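Local structure of putative isomerase (2PPG) at residues Cys216-Ala221 with Lys232-His237; His222-Ala227 with Ala255-Ser260. The protein is a putative isomerase of the enolase superfamily, joining a mandelate racemase/muconate lactonizing enzyme type N-terminal domain to a TIM-barrel-like C-terminal domain. All blocks are in the same frame, centred on the assembly; numbering follows the deposited sequence.

Contact 1: Cys216-Ala221 with Lys232-His237; sequences CDMHWA and KAMEPH
Met-234, a selenomethionine near the end of helix 224-234, reaches from the helix to Cys-216 on strand 213-217 and Met-218 just after it. Its CB starts toward the strand, and CG lies beside the backbone N, anti to the carbonyl carbon (chi1 -77°). CG leads straight on to the selenium, which rests against both heavy side-chain atoms of Cys-216: SE is 3.7 Å from Cys-216 CB and 3.8 Å from Cys-216 SG. A bend at the last torsion (chi3 -74°) then turns the methyl CE, which lies 4.1 Å from Cys-216 SG. Met-218, a second selenomethionine with an extended chain, points at Met-234, but the two methyls are modelled too close together and the detail of their meeting is doubtful. Cysteine suits the strand because it is small and apolar enough for the large selenium to come close to the sheet, while the long, flexible methionine chain spans the 9.0 Å between Cys-216 CA and Met-234 CA. No hydrogen bond crosses, and all three residues are buried; Phe-188 of strand 185-189 and Met-201 of helix 197-208 also touch Met-234. At the strand's last residue, Asp-217 OD1 accepts from His-219 N at 3.2 Å, an Asx turn that shapes the chain as it leaves the sheet. Helix packed upon strand in this way belongs to the beta-alpha-beta unit 213-217, 224-234, 241-243 of a TIM-barrel-like domain.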
loop_
_atom_site.group_PDB
_atom_site.type_symbol
_atom_site.label_atom_id
_atom_site.label_comp_id
_atom_site.label_asym_id
_atom_site.label_seq_id
_atom_site.Cartn_x
_atom_site.Cartn_y
_atom_site.Cartn_z
ATOM N N CYS A 216 22.088 -0.442 23.985
ATOM C CA CYS A 216 22.276 0.994 24.109
ATOM C C CYS A 216 20.941 1.747 24.205
ATOM O O CYS A 216 20.079 1.621 23.333
ATOM C CB CYS A 216 23.067 1.516 22.924
ATOM S SG CYS A 216 23.255 3.306 22.948
ATOM N N ASP A 217 20.772 2.525 25.266
ATOM C CA ASP A 217 19.588 3.355 25.404
ATOM C C ASP A 217 19.919 4.751 24.870
ATOM O O ASP A 217 20.656 5.497 25.493
ATOM C CB ASP A 217 19.140 3.394 26.868
ATOM C CG ASP A 217 17.893 4.252 27.100
ATOM O OD1 ASP A 217 17.454 4.988 26.188
ATOM O OD2 ASP A 217 17.339 4.190 28.220
HETATM N N MSE A 218 19.348 5.105 23.724
HETATM C CA MSE A 218 19.724 6.322 23.011
HETATM C C MSE A 218 18.954 7.598 23.348
HETATM O O MSE A 218 19.229 8.653 22.786
HETATM C CB MSE A 218 19.650 6.071 21.524
HETATM C CG MSE A 218 20.666 5.079 21.070
HETATM SE SE MSE A 218 20.224 4.453 19.304
HETATM C CE MSE A 218 21.236 2.798 19.418
ATOM N N HIS A 219 17.988 7.496 24.248
ATOM C CA HIS A 219 17.293 8.678 24.763
ATOM C C HIS A 219 16.724 9.634 23.699
ATOM O O HIS A 219 16.952 10.847 23.768
ATOM C CB HIS A 219 18.181 9.442 25.765
ATOM C CG HIS A 219 18.173 8.856 27.142
ATOM N ND1 HIS A 219 18.820 7.676 27.456
ATOM C CD2 HIS A 219 17.583 9.278 28.286
ATOM C CE1 HIS A 219 18.627 7.399 28.733
ATOM N NE2 HIS A 219 17.879 8.353 29.260
ATOM N N TRP A 220 16.011 9.078 22.720
ATOM C CA TRP A 220 15.039 9.842 21.916
ATOM C C TRP A 220 15.562 10.927 20.954
ATOM O O TRP A 220 15.214 10.920 19.781
ATOM C CB TRP A 220 13.969 10.464 22.822
ATOM C CG TRP A 220 13.220 9.480 23.657
ATOM C CD1 TRP A 220 12.168 8.706 23.262
ATOM C CD2 TRP A 220 13.433 9.190 25.047
ATOM N NE1 TRP A 220 11.721 7.941 24.317
ATOM C CE2 TRP A 220 12.480 8.219 25.422
ATOM C CE3 TRP A 220 14.343 9.647 26.006
ATOM C CZ2 TRP A 220 12.411 7.696 26.715
ATOM C CZ3 TRP A 220 14.271 9.124 27.293
ATOM C CH2 TRP A 220 13.308 8.163 27.633
ATOM N N ALA A 221 16.365 11.864 21.457
ATOM C CA ALA A 221 16.755 13.072 20.709
ATOM C C ALA A 221 17.621 12.806 19.474
ATOM O O ALA A 221 18.763 13.269 19.412
ATOM C CB ALA A 221 17.465 14.057 21.637
ATOM N N LYS A 232 24.715 1.603 13.401
ATOM C CA LYS A 232 25.639 0.939 12.488
ATOM C C LYS A 232 27.088 1.081 12.928
ATOM O O LYS A 232 27.930 0.271 12.549
ATOM C CB LYS A 232 25.479 1.463 11.057
ATOM C CG LYS A 232 24.278 0.885 10.308
ATOM C CD LYS A 232 24.473 0.972 8.801
ATOM C CE LYS A 232 23.254 0.464 8.028
ATOM N NZ LYS A 232 22.885 -0.940 8.350
ATOM N N ALA A 233 27.371 2.101 13.733
ATOM C CA ALA A 233 28.721 2.317 14.230
ATOM C C ALA A 233 29.018 1.361 15.384
ATOM O O ALA A 233 30.171 0.996 15.622
ATOM C CB ALA A 233 28.895 3.756 14.670
HETATM N N MSE A 234 27.958 0.962 16.083
HETATM C CA MSE A 234 28.044 0.117 17.264
HETATM C C MSE A 234 27.945 -1.365 16.927
HETATM O O MSE A 234 28.377 -2.205 17.711
HETATM C CB MSE A 234 26.911 0.463 18.234
HETATM C CG MSE A 234 27.110 1.729 19.028
HETATM SE SE MSE A 234 25.643 2.054 20.303
HETATM C CE MSE A 234 24.266 2.610 19.054
ATOM N N GLU A 235 27.364 -1.681 15.775
ATOM C CA GLU A 235 27.078 -3.067 15.390
ATOM C C GLU A 235 28.285 -3.999 15.218
ATOM O O GLU A 235 28.198 -5.169 15.575
ATOM C CB GLU A 235 26.157 -3.125 14.157
ATOM C CG GLU A 235 24.670 -3.049 14.507
ATOM C CD GLU A 235 23.752 -2.831 13.298
ATOM O OE1 GLU A 235 24.071 -1.999 12.430
ATOM O OE2 GLU A 235 22.687 -3.476 13.219
ATOM N N PRO A 236 29.408 -3.508 14.665
ATOM C CA PRO A 236 30.577 -4.396 14.631
ATOM C C PRO A 236 30.974 -4.940 16.013
ATOM O O PRO A 236 31.567 -6.018 16.104
ATOM C CB PRO A 236 31.691 -3.505 14.051
ATOM C CG PRO A 236 31.172 -2.101 14.106
ATOM C CD PRO A 236 29.688 -2.210 14.024
ATOM N N HIS A 237 30.629 -4.209 17.072
ATOM C CA HIS A 237 30.895 -4.641 18.446
ATOM C C HIS A 237 29.855 -5.590 19.074
ATOM O O HIS A 237 30.089 -6.144 20.142
ATOM C CB HIS A 237 31.126 -3.421 19.330
ATOM C CG HIS A 237 32.189 -2.522 18.804
ATOM N ND1 HIS A 237 33.501 -2.928 18.673
ATOM C CD2 HIS A 237 32.135 -1.257 18.326
ATOM C CE1 HIS A 237 34.212 -1.944 18.152
ATOM N NE2 HIS A 237 33.407 -0.919 17.933
#

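Contact 2: His222-Ala227 with Ala255-Ser260; sequences HTASEA and ARVAAS
Val-257 and Ala-224 face each other between two neighbouring helices, each with its CB directed toward the other segment. The valine does its touching with one branch. CG2, beside its own backbone N and anti to the carbonyl carbon, projects at the first turn of helix 224-234 and lies 3.8 Å from Ala-224 CA and 3.9 Å from Ala-224 CB. One helical turn on, Ala-227 also presents its methyl, CB standing 4.1 Å from Val-257 CG2, so a single branch meets two alanines on the same helix face. Arg-256 adds the aliphatic part of its chain, its CG 4.3 Å from Ala-224 CB, while its NH1 makes a weak hydrogen bond to Arg-284 O of a neighbouring subunit. Alanine fits here because its short side chain lets the backbones come near, with Ala-224 CA only 5.7 Å from Val-257 CA; one branch of valine, CG2, lies between the two backbones against Ala-224. Thr-223 and Glu-226 form a capping box at this helix start: Glu-226 N donates to Thr-223 OG1 at 3.2 Å, and Thr-223 N returns a bond to Glu-226 OE2 at 3.0 Å, reaching the carboxylate from above its plane. The capping box thus uses Thr-223 N and Glu-226 N within their own segment. Between 222-227 and 255-260 the chemistry implies apolar packing, with no hydrogen bond joining the two.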
loop_
_atom_site.group_PDB
_atom_site.type_symbol
_atom_site.label_atom_id
_atom_site.label_comp_id
_atom_site.label_asym_id
_atom_site.label_seq_id
_atom_site.Cartn_x
_atom_site.Cartn_y
_atom_site.Cartn_z
ATOM N N HIS A 222 17.077 12.060 18.506
ATOM C CA HIS A 222 17.754 11.788 17.230
ATOM C C HIS A 222 16.737 11.689 16.103
ATOM O O HIS A 222 15.594 11.273 16.321
ATOM C CB HIS A 222 18.540 10.476 17.274
ATOM C CG HIS A 222 19.513 10.380 18.406
ATOM N ND1 HIS A 222 20.687 11.104 18.445
ATOM C CD2 HIS A 222 19.494 9.635 19.538
ATOM C CE1 HIS A 222 21.347 10.808 19.552
ATOM N NE2 HIS A 222 20.644 9.922 20.234
ATOM N N THR A 223 17.161 12.083 14.899
ATOM C CA THR A 223 16.410 11.815 13.672
ATOM C C THR A 223 16.749 10.394 13.263
ATOM O O THR A 223 17.713 9.821 13.759
ATOM C CB THR A 223 16.850 12.716 12.502
ATOM O OG1 THR A 223 18.159 12.308 12.042
ATOM C CG2 THR A 223 16.847 14.196 12.910
ATOM N N ALA A 224 15.979 9.849 12.329
ATOM C CA ALA A 224 16.209 8.510 11.819
ATOM C C ALA A 224 17.629 8.307 11.259
ATOM O O ALA A 224 18.322 7.356 11.627
ATOM C CB ALA A 224 15.162 8.176 10.776
ATOM N N SER A 225 18.048 9.202 10.369
ATOM C CA SER A 225 19.387 9.164 9.811
ATOM C C SER A 225 20.430 9.095 10.897
ATOM O O SER A 225 21.326 8.249 10.847
ATOM C CB SER A 225 19.649 10.414 8.995
ATOM O OG SER A 225 19.038 10.273 7.748
ATOM N N GLU A 226 20.319 10.017 11.852
ATOM C CA GLU A 226 21.223 10.071 12.976
ATOM C C GLU A 226 21.255 8.707 13.667
ATOM O O GLU A 226 22.323 8.101 13.794
ATOM C CB GLU A 226 20.844 11.206 13.941
ATOM C CG GLU A 226 21.299 12.586 13.464
ATOM C CD GLU A 226 20.578 13.764 14.140
ATOM O OE1 GLU A 226 20.855 14.916 13.742
ATOM O OE2 GLU A 226 19.741 13.565 15.051
ATOM N N ALA A 227 20.089 8.195 14.050
ATOM C CA ALA A 227 20.028 6.929 14.786
ATOM C C ALA A 227 20.621 5.770 13.991
ATOM O O ALA A 227 21.345 4.941 14.545
ATOM C CB ALA A 227 18.607 6.619 15.248
ATOM N N ALA A 255 10.072 3.550 12.200
ATOM C CA ALA A 255 9.833 2.511 11.198
ATOM C C ALA A 255 11.026 2.364 10.251
ATOM O O ALA A 255 11.443 1.250 9.941
ATOM C CB ALA A 255 8.558 2.796 10.426
ATOM N N ARG A 256 11.580 3.497 9.825
ATOM C CA ARG A 256 12.701 3.524 8.894
ATOM C C ARG A 256 13.998 3.016 9.526
ATOM O O ARG A 256 14.765 2.323 8.871
ATOM C CB ARG A 256 12.904 4.935 8.329
ATOM C CG ARG A 256 14.330 5.198 7.857
ATOM C CD ARG A 256 14.569 4.784 6.405
ATOM N NE ARG A 256 14.495 5.943 5.511
ATOM C CZ ARG A 256 13.632 6.070 4.510
ATOM N NH1 ARG A 256 13.647 7.167 3.773
ATOM N NH2 ARG A 256 12.766 5.100 4.233
ATOM N N VAL A 257 14.232 3.372 10.789
ATOM C CA VAL A 257 15.360 2.847 11.563
ATOM C C VAL A 257 15.229 1.327 11.700
ATOM O O VAL A 257 16.177 0.585 11.400
ATOM C CB VAL A 257 15.439 3.472 12.984
ATOM C CG1 VAL A 257 16.570 2.876 13.745
ATOM C CG2 VAL A 257 15.631 4.972 12.923
ATOM N N ALA A 258 14.050 0.862 12.123
ATOM C CA ALA A 258 13.790 -0.582 12.251
ATOM C C ALA A 258 14.111 -1.329 10.954
ATOM O O ALA A 258 14.740 -2.394 10.981
ATOM C CB ALA A 258 12.361 -0.842 12.672
ATOM N N ALA A 259 13.696 -0.746 9.828
ATOM C CA ALA A 259 13.918 -1.340 8.512
ATOM C C ALA A 259 15.365 -1.240 8.030
ATOM O O ALA A 259 15.790 -2.048 7.212
ATOM C CB ALA A 259 12.972 -0.730 7.479
ATOM N N SER A 260 16.123 -0.272 8.541
ATOM C CA SER A 260 17.454 0.005 8.001
ATOM C C SER A 260 18.606 -0.709 8.709
ATOM O O SER A 260 19.744 -0.645 8.251
ATOM C CB SER A 260 17.722 1.507 7.984
ATOM O OG SER A 260 16.693 2.203 7.308
#

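Both contacts use helix 224-234, contact 2 at its start and contact 1 near its end, and their centres lie 11 Å apart. Along the chain the segments alternate: 216-221, 222-227, 232-237, then 255-260. Contact 1 ties the helix inward to strand 213-217 of its own beta-alpha-beta unit, whereas contact 2 ties it to helix 251-260, which follows strand 241-243. A probable hydrogen bond from Lys-232 NZ to Ser-260 O links the two directly. One helix is therefore fixed both to the barrel sheet and to the next helix of the surrounding layer, all within the enolase C-terminal domain-like region.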